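PDB 4XPL: N-Acetyltransferase, PseH from Campylobacter jejuni subsp. jejuni PT14, which probably catalyses the N-4 acetylation of a UDP-4-amino-sugar from acetyl coenzyme A, the third step in making the flagellin-modifying sugar pseudaminic acid. Local coordinates for residues A[63-68]-A[100-105]; A[75-80]-A[108-113]; A[119-124]-A[132-137]. The protein carries 8 engineered substitutions. One frame throughout, in Å; residues are numbered along the deposited sequence.

Interaction 1. Residues A[63-68]-A[100-105]; sequences FLVFQD and QILMNE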
# COMPACT_ATOMS: atom_id res chain seq x y z
N PHE A 63 2.70 -5.38 1.73
CA PHE A 63 3.02 -5.65 3.10
C PHE A 63 1.81 -5.51 4.01
O PHE A 63 0.98 -4.56 3.86
CB PHE A 63 4.09 -4.67 3.54
CG PHE A 63 5.43 -4.85 2.83
CD1 PHE A 63 6.30 -5.83 3.25
CD2 PHE A 63 5.79 -4.04 1.80
CE1 PHE A 63 7.52 -5.99 2.66
CE2 PHE A 63 7.01 -4.20 1.17
CZ PHE A 63 7.88 -5.18 1.61
N LEU A 64 1.70 -6.44 4.94
CA LEU A 64 0.81 -6.29 6.09
C LEU A 64 1.62 -5.54 7.14
O LEU A 64 2.74 -5.97 7.46
CB LEU A 64 0.34 -7.66 6.55
CG LEU A 64 -0.71 -7.81 7.64
CD1 LEU A 64 -1.99 -7.13 7.22
CD2 LEU A 64 -0.98 -9.26 7.98
N VAL A 65 1.06 -4.47 7.68
CA VAL A 65 1.77 -3.63 8.65
C VAL A 65 1.29 -3.91 10.07
O VAL A 65 0.10 -3.87 10.35
CB VAL A 65 1.58 -2.15 8.33
CG1 VAL A 65 2.38 -1.25 9.36
CG2 VAL A 65 2.02 -1.87 6.85
N PHE A 66 2.25 -4.16 10.96
CA PHE A 66 1.99 -4.41 12.33
C PHE A 66 2.53 -3.27 13.22
O PHE A 66 3.61 -2.70 12.98
CB PHE A 66 2.67 -5.71 12.78
CG PHE A 66 2.04 -6.97 12.20
CD1 PHE A 66 2.27 -7.33 10.89
CD2 PHE A 66 1.30 -7.83 13.00
CE1 PHE A 66 1.74 -8.50 10.38
CE2 PHE A 66 0.75 -8.98 12.48
CZ PHE A 66 0.97 -9.30 11.15
N GLN A 67 1.77 -2.99 14.28
CA GLN A 67 2.21 -2.08 15.32
C GLN A 67 2.10 -2.91 16.60
O GLN A 67 1.01 -3.32 16.98
CB GLN A 67 1.31 -0.84 15.35
CG GLN A 67 1.58 0.14 16.52
CD GLN A 67 0.54 1.26 16.59
OE1 GLN A 67 -0.64 1.02 16.90
NE2 GLN A 67 0.99 2.50 16.33
N ASP A 68 3.25 -3.24 17.18
CA ASP A 68 3.34 -4.01 18.41
C ASP A 68 2.53 -5.30 18.31
O ASP A 68 1.78 -5.63 19.24
CB ASP A 68 2.84 -3.18 19.60
N GLN A 100 -1.20 8.08 8.76
CA GLN A 100 0.13 8.69 8.88
C GLN A 100 1.22 7.66 9.14
O GLN A 100 2.30 7.75 8.58
CB GLN A 100 0.16 9.80 9.92
CG GLN A 100 1.50 10.57 9.96
CD GLN A 100 1.86 11.19 8.63
OE1 GLN A 100 1.03 11.88 8.02
NE2 GLN A 100 3.10 10.99 8.17
N ILE A 101 0.92 6.67 9.97
CA ILE A 101 1.86 5.58 10.23
C ILE A 101 2.15 4.81 8.95
O ILE A 101 3.31 4.56 8.62
CB ILE A 101 1.30 4.60 11.26
CG1 ILE A 101 1.12 5.33 12.59
CG2 ILE A 101 2.24 3.39 11.36
CD1 ILE A 101 0.57 4.49 13.76
N LEU A 102 1.10 4.46 8.22
CA LEU A 102 1.27 3.78 6.95
C LEU A 102 2.06 4.61 5.95
O LEU A 102 2.92 4.07 5.24
CB LEU A 102 -0.07 3.38 6.35
CG LEU A 102 -1.04 2.54 7.20
CD1 LEU A 102 -2.36 2.23 6.45
CD2 LEU A 102 -0.34 1.26 7.70
N MET A 103 1.79 5.91 5.92
CA MET A 103 2.52 6.86 5.05
C MET A 103 4.00 6.95 5.44
O MET A 103 4.89 6.95 4.57
CB MET A 103 1.89 8.26 5.08
CG MET A 103 0.57 8.41 4.36
SD MET A 103 0.64 7.92 2.62
CE MET A 103 1.87 9.10 2.01
N ASN A 104 4.29 7.03 6.73
CA ASN A 104 5.69 6.98 7.18
C ASN A 104 6.39 5.74 6.66
O ASN A 104 7.53 5.82 6.21
CB ASN A 104 5.83 6.99 8.72
CG ASN A 104 5.47 8.33 9.35
OD1 ASN A 104 5.52 9.41 8.70
ND2 ASN A 104 5.08 8.28 10.64
N GLU A 105 5.75 4.58 6.81
CA GLU A 105 6.32 3.33 6.34
C GLU A 105 6.52 3.27 4.83
O GLU A 105 7.53 2.75 4.35
CB GLU A 105 5.48 2.14 6.78
CG GLU A 105 5.43 1.94 8.27
CD GLU A 105 6.81 1.78 8.91
OE1 GLU A 105 7.59 0.94 8.42
OE2 GLU A 105 7.10 2.50 9.88
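Next to Ile101, which meets Gln67 across the contact, Gln100 NE2 is a polar atom held by two acceptors. It donates to Asn104 OD1, 2.9 Å from NE2, one helical turn on. That oxygen lies in the amide plane of Gln100, but the donor stands 50° out of the Asn104 carbonyl plane. The second acceptor is Asn137 OD1, just past helix 128-136.

Across to strand 61-67 there is no hydrogen bond. One branch of Leu102 does the buried packing. Its CD2 lies 4.0 Å from both Val65 CB and Val65 CG2, and 4.1 Å from Val65 CG1, a methyl seated in the valine fork. Leu102 CB does not aim at the strand, but chi1 of -54° brings the branched end nearer. Farther out, Gln67 NE2 comes to 3.3 Å from Ile101 CD1, with the two extended chains at about a right angle. Ile8 of the edge strand and Ile72 of strand 70-78 join this layer.

Of the two hydrogen bonds of Gln100 NE2, one stays within the helix and the other leaves it. The start of helix 99-114 thus docks on the GNAT sheet by methyl packing at Val65, with an amide resting on a methyl at Gln67.

Interaction 2. Residues A[75-80]-A[108-113]; sequences IDFVNI and KYAFES. Engineered in segment 108-113: Ser113 (natural residue Asn).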
# COMPACT_ATOMS: atom_id res chain seq x y z
N ILE A 75 0.12 -1.88 3.03
CA ILE A 75 0.71 -0.96 2.07
C ILE A 75 1.22 -1.71 0.86
O ILE A 75 1.46 -2.89 0.93
CB ILE A 75 1.85 -0.11 2.72
CG1 ILE A 75 3.00 -0.97 3.21
CG2 ILE A 75 1.28 0.77 3.84
CD1 ILE A 75 4.25 -0.16 3.68
N ASP A 76 1.34 -1.00 -0.27
CA ASP A 76 1.79 -1.62 -1.46
C ASP A 76 2.56 -0.67 -2.34
O ASP A 76 2.35 0.59 -2.32
CB ASP A 76 0.66 -2.30 -2.26
CG ASP A 76 -0.27 -1.34 -2.91
OD1 ASP A 76 0.00 -0.93 -4.06
OD2 ASP A 76 -1.28 -0.99 -2.27
N PHE A 77 3.44 -1.30 -3.11
CA PHE A 77 4.28 -0.63 -4.08
C PHE A 77 4.16 -1.40 -5.39
O PHE A 77 4.34 -2.60 -5.40
CB PHE A 77 5.73 -0.64 -3.59
CG PHE A 77 5.91 -0.13 -2.20
CD1 PHE A 77 5.82 -1.00 -1.11
CD2 PHE A 77 6.22 1.19 -1.96
CE1 PHE A 77 5.98 -0.52 0.17
CE2 PHE A 77 6.44 1.65 -0.70
CZ PHE A 77 6.31 0.82 0.38
N VAL A 78 3.77 -0.72 -6.47
CA VAL A 78 3.60 -1.34 -7.75
C VAL A 78 4.30 -0.49 -8.80
O VAL A 78 4.66 0.69 -8.55
CB VAL A 78 2.09 -1.59 -8.06
CG1 VAL A 78 1.45 -2.41 -6.92
CG2 VAL A 78 1.29 -0.27 -8.29
N ASN A 79 4.54 -1.11 -9.95
CA ASN A 79 5.30 -0.50 -11.05
C ASN A 79 6.66 -0.05 -10.54
O ASN A 79 7.12 1.04 -10.85
CB ASN A 79 4.55 0.69 -11.66
CG ASN A 79 3.22 0.29 -12.27
OD1 ASN A 79 3.16 -0.53 -13.16
ND2 ASN A 79 2.16 0.91 -11.79
N ILE A 80 7.29 -0.89 -9.74
CA ILE A 80 8.58 -0.55 -9.17
C ILE A 80 9.64 -0.59 -10.26
O ILE A 80 9.76 -1.59 -10.98
CB ILE A 80 9.02 -1.50 -8.05
CG1 ILE A 80 7.99 -1.51 -6.93
CG2 ILE A 80 10.42 -1.11 -7.56
CD1 ILE A 80 8.20 -2.65 -5.91
N LYS A 108 9.53 5.74 3.98
CA LYS A 108 10.75 5.12 4.44
C LYS A 108 11.16 3.94 3.56
O LYS A 108 12.30 3.87 3.08
CB LYS A 108 10.63 4.69 5.92
CG LYS A 108 11.91 4.13 6.50
CD LYS A 108 11.77 3.88 8.03
CE LYS A 108 13.07 3.32 8.62
NZ LYS A 108 13.05 3.31 10.13
N TYR A 109 10.24 3.01 3.33
CA TYR A 109 10.56 1.82 2.54
C TYR A 109 10.93 2.18 1.11
O TYR A 109 11.90 1.68 0.56
CB TYR A 109 9.38 0.82 2.53
CG TYR A 109 9.80 -0.51 1.98
CD1 TYR A 109 10.35 -1.47 2.80
CD2 TYR A 109 9.62 -0.82 0.63
CE1 TYR A 109 10.77 -2.70 2.30
CE2 TYR A 109 10.05 -2.05 0.12
CZ TYR A 109 10.60 -2.99 0.95
OH TYR A 109 10.99 -4.22 0.47
N ALA A 110 10.18 3.06 0.50
CA ALA A 110 10.50 3.49 -0.87
C ALA A 110 11.87 4.17 -0.97
O ALA A 110 12.68 3.84 -1.85
CB ALA A 110 9.43 4.44 -1.38
N PHE A 111 12.15 5.10 -0.07
CA PHE A 111 13.40 5.84 -0.13
C PHE A 111 14.61 5.04 0.37
O PHE A 111 15.67 5.15 -0.20
CB PHE A 111 13.30 7.15 0.66
CG PHE A 111 12.46 8.23 0.00
CD1 PHE A 111 12.01 8.11 -1.30
CD2 PHE A 111 12.15 9.38 0.71
CE1 PHE A 111 11.24 9.12 -1.90
CE2 PHE A 111 11.38 10.41 0.11
CZ PHE A 111 10.93 10.26 -1.18
N GLU A 112 14.44 4.26 1.43
CA GLU A 112 15.55 3.57 2.07
C GLU A 112 15.80 2.13 1.57
O GLU A 112 16.96 1.70 1.50
CB GLU A 112 15.40 3.56 3.60
CG GLU A 112 15.46 4.95 4.23
CD GLU A 112 15.49 4.92 5.76
OE1 GLU A 112 15.79 3.84 6.35
OE2 GLU A 112 15.22 5.98 6.37
N SER A 113 14.73 1.41 1.26
CA SER A 113 14.83 0.01 0.85
C SER A 113 14.77 -0.16 -0.67
O SER A 113 15.66 -0.74 -1.26
CB SER A 113 13.76 -0.80 1.56
OG SER A 113 14.06 -0.85 2.94
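Phe77 on strand 70-78 meets Tyr109 and Ala110 on helix 99-114. This is helix-on-sheet packing in the GNAT fold, with the later turns of the helix lying over a central antiparallel strand.

The aromatic part is an oblique pair. The ring centroids of Phe77 and Tyr109 are 5.2 Å apart and the planes are turned by 36°, so it is neither a stack nor an edge-to-face pair. Tyr109 CD2 comes over one face of the Phe77 ring, and lies 3.7 Å from Phe77 CE1. With chi1 at -168°, CG of Tyr109 lies opposite the backbone N, and this carries the ring toward the sheet. Phe63 on the adjoining strand meets the same tyrosine edge-to-face, so three aromatic rings are grouped between helix and sheet.

The aliphatic part is smaller. Phe77 CZ lies 3.7 Å from Tyr109 CB. Phe77 CE2 also lies 4.1 Å from Ala110 CB, which approaches obliquely. The short side chain of Ala110 is consistent with a close approach here. Ile106, one turn earlier, and Cys85 of strand 84-91 also touch Phe77.

No hydrogen bond crosses between the segments. The strand spends its backbone on its neighbours: Phe77 pairs with Lys61, and Asp76 with Gly88. Asp76 also touches acetyl coenzyme A.

The helix has a wider pi-type turn at 109-113. Beyond the tyrosine ring, on the face opposite Phe77, the engineered Ser113 places its CB 3.6 Å above the ring plane, offset toward the rim.

Interaction 3. Residues A[119-124]-A[132-137]; sequences LKAYVF and KLYQQN. With ACO (acetyl coenzyme *a), chain B.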
# COMPACT_ATOMS: atom_id res chain seq x y z
N LEU A 119 8.22 8.85 -5.63
CA LEU A 119 7.03 8.14 -5.18
C LEU A 119 5.81 8.75 -5.81
O LEU A 119 5.60 9.97 -5.70
CB LEU A 119 6.87 8.23 -3.65
CG LEU A 119 7.02 7.02 -2.77
CD1 LEU A 119 6.62 7.45 -1.34
CD2 LEU A 119 6.23 5.76 -3.20
N LYS A 120 4.99 7.93 -6.45
CA LYS A 120 3.81 8.41 -7.16
C LYS A 120 2.55 7.68 -6.72
O LYS A 120 2.58 6.51 -6.28
CB LYS A 120 3.99 8.24 -8.68
CG LYS A 120 5.30 8.83 -9.23
CD LYS A 120 5.46 8.53 -10.73
CE LYS A 120 5.79 7.06 -10.95
NZ LYS A 120 5.51 6.61 -12.33
N ALA A 121 1.43 8.35 -6.83
CA ALA A 121 0.14 7.71 -6.62
C ALA A 121 -0.90 8.40 -7.45
O ALA A 121 -0.69 9.51 -7.94
CB ALA A 121 -0.27 7.75 -5.14
N TYR A 122 -2.05 7.75 -7.60
CA TYR A 122 -3.23 8.39 -8.14
C TYR A 122 -4.44 7.96 -7.31
O TYR A 122 -4.47 6.86 -6.76
CB TYR A 122 -3.44 8.06 -9.62
CG TYR A 122 -3.58 6.60 -9.92
CD1 TYR A 122 -2.45 5.78 -9.97
CD2 TYR A 122 -4.83 6.02 -10.17
CE1 TYR A 122 -2.55 4.43 -10.25
CE2 TYR A 122 -4.95 4.66 -10.44
CZ TYR A 122 -3.80 3.87 -10.48
OH TYR A 122 -3.88 2.52 -10.76
N VAL A 123 -5.37 8.89 -7.14
CA VAL A 123 -6.56 8.65 -6.35
C VAL A 123 -7.75 9.30 -7.02
O VAL A 123 -7.60 10.29 -7.75
CB VAL A 123 -6.43 9.20 -4.91
CG1 VAL A 123 -5.58 8.28 -4.08
CG2 VAL A 123 -5.89 10.65 -4.94
N PHE A 124 -8.92 8.72 -6.81
CA PHE A 124 -10.16 9.34 -7.24
C PHE A 124 -10.24 10.69 -6.54
O PHE A 124 -9.89 10.82 -5.35
CB PHE A 124 -11.37 8.48 -6.88
CG PHE A 124 -11.56 7.29 -7.77
CD1 PHE A 124 -12.04 7.44 -9.07
CD2 PHE A 124 -11.27 6.01 -7.31
CE1 PHE A 124 -12.22 6.33 -9.90
CE2 PHE A 124 -11.45 4.89 -8.13
CZ PHE A 124 -11.92 5.05 -9.43
N LYS A 132 -5.73 14.68 1.48
CA LYS A 132 -5.24 15.44 2.62
C LYS A 132 -3.98 14.79 3.22
O LYS A 132 -3.00 15.47 3.56
CB LYS A 132 -6.34 15.50 3.67
CG LYS A 132 -6.03 16.33 4.93
CD LYS A 132 -5.60 17.73 4.52
CE LYS A 132 -5.81 18.77 5.59
NZ LYS A 132 -5.92 20.11 4.90
N LEU A 133 -4.00 13.47 3.32
CA LEU A 133 -2.90 12.73 3.91
C LEU A 133 -1.66 12.89 3.06
O LEU A 133 -0.57 13.11 3.58
CB LEU A 133 -3.29 11.26 4.00
CG LEU A 133 -2.47 10.40 4.91
CD1 LEU A 133 -2.49 10.98 6.33
CD2 LEU A 133 -3.03 8.97 4.84
N TYR A 134 -1.82 12.79 1.74
CA TYR A 134 -0.71 12.95 0.79
C TYR A 134 -0.15 14.37 0.83
O TYR A 134 1.07 14.57 0.85
CB TYR A 134 -1.16 12.59 -0.64
CG TYR A 134 -1.57 11.13 -0.82
CD1 TYR A 134 -1.41 10.19 0.20
CD2 TYR A 134 -2.13 10.69 -2.02
CE1 TYR A 134 -1.81 8.88 0.04
CE2 TYR A 134 -2.51 9.33 -2.19
CZ TYR A 134 -2.34 8.45 -1.16
OH TYR A 134 -2.73 7.12 -1.29
N GLN A 135 -1.04 15.36 0.86
CA GLN A 135 -0.63 16.76 0.94
C GLN A 135 0.13 17.01 2.23
O GLN A 135 1.12 17.74 2.25
CB GLN A 135 -1.86 17.70 0.87
CG GLN A 135 -1.57 19.15 1.20
CD GLN A 135 -2.25 19.61 2.48
OE1 GLN A 135 -3.44 19.97 2.46
NE2 GLN A 135 -1.50 19.62 3.59
N GLN A 136 -0.34 16.41 3.32
CA GLN A 136 0.34 16.57 4.62
C GLN A 136 1.75 15.98 4.61
O GLN A 136 2.59 16.38 5.40
CB GLN A 136 -0.48 15.96 5.75
CG GLN A 136 -1.71 16.78 6.11
CD GLN A 136 -2.60 16.12 7.15
OE1 GLN A 136 -3.40 16.80 7.78
NE2 GLN A 136 -2.47 14.82 7.31
N ASN A 137 2.01 15.02 3.74
CA ASN A 137 3.34 14.42 3.61
C ASN A 137 4.13 14.96 2.38
O ASN A 137 5.07 14.32 1.88
CB ASN A 137 3.20 12.89 3.56
CG ASN A 137 2.85 12.31 4.91
OD1 ASN A 137 3.73 12.04 5.71
ND2 ASN A 137 1.54 12.20 5.21
N1A ACO B . -11.29 16.97 3.70
C2A ACO B . -10.04 17.13 4.17
N3A ACO B . -9.52 16.33 5.12
C4A ACO B . -10.23 15.30 5.67
C5A ACO B . -11.60 15.06 5.20
C6A ACO B . -12.11 15.99 4.15
N6A ACO B . -13.37 15.87 3.64
N7A ACO B . -12.06 14.00 5.90
C8A ACO B . -11.07 13.60 6.75
N9A ACO B . -9.98 14.37 6.60
C1B ACO B . -8.67 14.27 7.32
C2B ACO B . -8.78 13.87 8.78
O2B ACO B . -9.18 14.96 9.61
C3B ACO B . -7.36 13.41 9.05
O3B ACO B . -6.58 14.56 9.37
P3B ACO B . -5.13 14.51 10.07
O7A ACO B . -4.22 13.74 9.12
O8A ACO B . -4.76 15.98 10.15
O9A ACO B . -5.35 13.85 11.42
C4B ACO B . -6.91 12.77 7.74
O4B ACO B . -7.78 13.30 6.73
C5B ACO B . -6.99 11.24 7.79
O5B ACO B . -8.27 10.80 8.28
P1A ACO B . -8.48 9.54 9.28
O1A ACO B . -9.95 9.34 9.53
O2A ACO B . -7.51 9.64 10.43
O3A ACO B . -8.18 8.27 8.34
P2A ACO B . -6.88 7.36 8.47
O4A ACO B . -5.67 8.23 8.64
O5A ACO B . -7.18 6.33 9.54
O6A ACO B . -6.90 6.54 7.08
CBP ACO B . -6.75 6.06 4.78
CCP ACO B . -6.74 7.17 5.80
CDP ACO B . -5.57 5.10 5.09
CEP ACO B . -6.61 6.67 3.38
CAP ACO B . -8.11 5.34 4.92
OAP ACO B . -9.20 6.28 4.73
C9P ACO B . -8.27 4.21 3.95
O9P ACO B . -7.71 3.13 4.13
N8P ACO B . -9.08 4.45 2.91
C7P ACO B . -9.41 3.41 1.94
C6P ACO B . -8.19 3.04 1.08
C5P ACO B . -7.68 4.24 0.30
O5P ACO B . -8.45 5.07 -0.17
N4P ACO B . -6.36 4.31 0.10
C3P ACO B . -5.81 5.29 -0.85
C2P ACO B . -5.88 4.74 -2.29
S1P ACO B . -4.75 3.37 -2.39
C ACO B . -5.68 1.98 -2.32
O ACO B . -6.90 2.06 -2.17
CH3 ACO B . -4.95 0.66 -2.40
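Tyr134 meets Val123 and Ala121 through one ring atom. Its CE2 lies 3.8 Å from Val123 CG1 and 4.0 Å from Ala121 CB, both oblique to the ring. The tyrosine and valine also touch the arm of acetyl coenzyme A that carries the thioester. Tyr134 OH is 3.6 Å from C3P of the cofactor, and Val123 CG1 is 4.0 Å from its C2P.

Gln136 holds the other end of the cofactor. Its NE2 donates to O7A of the 3'-phosphate at 2.7 Å, with a nearly straight angle of 170°. The extended chain beyond CG lets the amide reach that group. Lys132 uses its aliphatic part instead: CG lies 3.5 Å from adenine N3A.

The next shell fixes the helix end. Asn137 ND2 donates to Leu133 O at 2.8 Å, folding the side chain back over the last turn. Phe87 packs edge-to-face with Tyr134.

Helix 128-136 and strand 118-124 thus line one side of the cofactor groove, as in other GNAT enzymes. Met103 of helix 99-114 packs on Leu133 and Tyr134, Leu89 of strand 84-91 touches Tyr134, and Val151 of strand 148-154 touches Tyr134 and Ala121.

Interactions 1 and 2 both set helix 99-114 on neighbouring strands of one sheet. Interaction 1 uses its first turns and is partly buried, with a glutamine at its outer end. Interaction 2 uses the later turns and is buried and largely aromatic. The two meet, among other places, where Ile75 touches both Leu102 and Val65. Interaction 3 is also buried, but it joins a different helix to strand 118-124 and is shared with the cofactor, so a hydrogen bond to the cofactor phosphate accompanies its apolar packing. It touches interaction 1 through Met103 and the Gln100-Asn137 hydrogen bond, and interaction 2 through Ala110 and Leu119. Helix 99-114 therefore borders all three contacts.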